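Local structure of thioredoxin family protein (Streptococcus pneumoniae, 2YP6) at residues G114-T117 against Q123-Q126. The protein probably works as a surface-exposed, thioredoxin-fold lipoprotein oxidoreductase that helps the pneumococcus withstand extracellular oxidative stress. Residues are numbered along the deposited sequence; the frame is centred on the assembly and turned at random.
Sequences GEKT and QWFQ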
loop_
_atom_site.group_PDB
_atom_site.type_symbol
_atom_site.label_atom_id
_atom_site.label_comp_id
_atom_site.label_asym_id
_atom_site.label_seq_id
_atom_site.Cartn_x
_atom_site.Cartn_y
_atom_site.Cartn_z
ATOM N N GLY A 114 -2.094 -0.775 -18.367
ATOM C CA GLY A 114 -1.377 0.459 -18.598
ATOM C C GLY A 114 -0.261 0.773 -17.636
ATOM O O GLY A 114 0.488 1.704 -17.890
ATOM N N GLU A 115 -0.130 0.032 -16.540
ATOM C CA GLU A 115 1.003 0.232 -15.651
ATOM C C GLU A 115 2.298 -0.090 -16.387
ATOM O O GLU A 115 2.319 -0.855 -17.358
ATOM C CB GLU A 115 0.861 -0.637 -14.400
ATOM C CG GLU A 115 1.941 -0.474 -13.359
ATOM C CD GLU A 115 2.064 0.961 -12.864
ATOM O OE1 GLU A 115 1.273 1.355 -11.973
ATOM O OE2 GLU A 115 2.934 1.704 -13.383
ATOM N N LYS A 116 3.368 0.526 -15.902
ATOM C CA LYS A 116 4.710 0.340 -16.415
ATOM C C LYS A 116 5.188 -1.092 -16.244
ATOM O O LYS A 116 4.749 -1.802 -15.344
ATOM C CB LYS A 116 5.650 1.315 -15.684
ATOM C CG LYS A 116 5.408 2.755 -16.149
ATOM C CD LYS A 116 6.178 3.793 -15.358
ATOM C CE LYS A 116 5.794 5.194 -15.830
ATOM N NZ LYS A 116 6.188 5.449 -17.223
ATOM N N THR A 117 6.110 -1.503 -17.093
ATOM C CA THR A 117 6.650 -2.844 -16.986
ATOM C C THR A 117 7.519 -2.944 -15.741
ATOM O O THR A 117 7.948 -1.933 -15.182
ATOM C CB THR A 117 7.517 -3.194 -18.164
ATOM O OG1 THR A 117 8.623 -2.276 -18.226
ATOM C CG2 THR A 117 6.707 -3.143 -19.463
ATOM N N GLN A 123 12.865 2.533 -12.508
ATOM C CA GLN A 123 13.556 3.681 -13.064
ATOM C C GLN A 123 12.685 4.928 -12.912
ATOM O O GLN A 123 13.139 5.974 -12.426
ATOM C CB GLN A 123 13.909 3.432 -14.546
ATOM C CG GLN A 123 14.276 4.712 -15.315
ATOM C CD GLN A 123 14.648 4.470 -16.789
ATOM O OE1 GLN A 123 14.296 3.445 -17.383
ATOM N NE2 GLN A 123 15.360 5.427 -17.378
ATOM N N TRP A 124 11.424 4.809 -13.306
ATOM C CA TRP A 124 10.475 5.906 -13.163
ATOM C C TRP A 124 10.325 6.342 -11.683
ATOM O O TRP A 124 10.323 7.530 -11.373
ATOM C CB TRP A 124 9.108 5.476 -13.716
ATOM C CG TRP A 124 8.055 6.497 -13.484
ATOM C CD1 TRP A 124 7.804 7.594 -14.252
ATOM C CD2 TRP A 124 7.115 6.545 -12.397
ATOM N NE1 TRP A 124 6.763 8.311 -13.718
ATOM C CE2 TRP A 124 6.328 7.697 -12.581
ATOM C CE3 TRP A 124 6.860 5.728 -11.293
ATOM C CZ2 TRP A 124 5.316 8.058 -11.697
ATOM C CZ3 TRP A 124 5.847 6.080 -10.434
ATOM C CH2 TRP A 124 5.084 7.232 -10.644
ATOM N N PHE A 125 10.204 5.369 -10.790
ATOM C CA PHE A 125 9.984 5.625 -9.367
ATOM C C PHE A 125 11.127 6.474 -8.818
ATOM O O PHE A 125 10.918 7.486 -8.145
ATOM C CB PHE A 125 9.908 4.276 -8.649
ATOM C CG PHE A 125 9.494 4.347 -7.207
ATOM C CD1 PHE A 125 8.172 4.471 -6.855
ATOM C CD2 PHE A 125 10.437 4.238 -6.213
ATOM C CE1 PHE A 125 7.802 4.507 -5.528
ATOM C CE2 PHE A 125 10.075 4.272 -4.902
ATOM C CZ PHE A 125 8.758 4.396 -4.558
ATOM N N GLN A 126 12.342 6.059 -9.143
ATOM C CA GLN A 126 13.538 6.751 -8.671
ATOM C C GLN A 126 13.652 8.155 -9.245
ATOM O O GLN A 126 14.107 9.065 -8.561
ATOM C CB GLN A 126 14.780 5.923 -8.998
ATOM C CG GLN A 126 16.072 6.698 -8.870
ATOM C CD GLN A 126 17.263 5.811 -8.529
ATOM O OE1 GLN A 126 17.159 4.578 -8.530
ATOM N NE2 GLN A 126 18.403 6.439 -8.222
#
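Glu115 OE2 is gripped by two groups, Ser79 OG and the backbone N of Lys116, the lysine whose side chain lies across the indole of Trp124. The oxygen accepts a hydrogen bond from Lys116 N at 2.8 Å, on its anti side and 24° out of the carboxylate plane, and the two bonds help to set the rotation of the buried carboxylate. From this base the lysine illustrates how an aliphatic chain and its terminal charge can share one aromatic face. With CG anti to its carbonyl carbon (chi1 -72°), the chain runs extended to CE and crosses the tryptophan side chain at about a right angle. Lys116 CE sits over the five-membered ring of Trp124, 3.6 Å from its centroid, in a CH-pi contact. One step earlier, Lys116 CD rests 3.8 Å from Trp124 CB. A bend at chi4 then places Lys116 NZ 4.5 Å from the centroid of the same Trp124 ring, 32° off the normal, an off-centre cation-pi interaction in which the methylene carries the closer packing. No hydrogen bond joins the two segments; the 100 Å² they bury is essentially this one pair, at the protein surface. Ser79 touches both side chains, and Trp124 lies near, without touching, the Cys81–Cys84 disulfide of the thioredoxin-type CxxC motif, while Gly114 contacts the bound cyclohexyl-propylphosphocholine. Thr117 OG1 caps Gln120 N as the chain turns into helix 120-127, and the lysine-tryptophan pair packs the loop that follows central strand 102-108 of the thioredoxin-fold sheet against that helix.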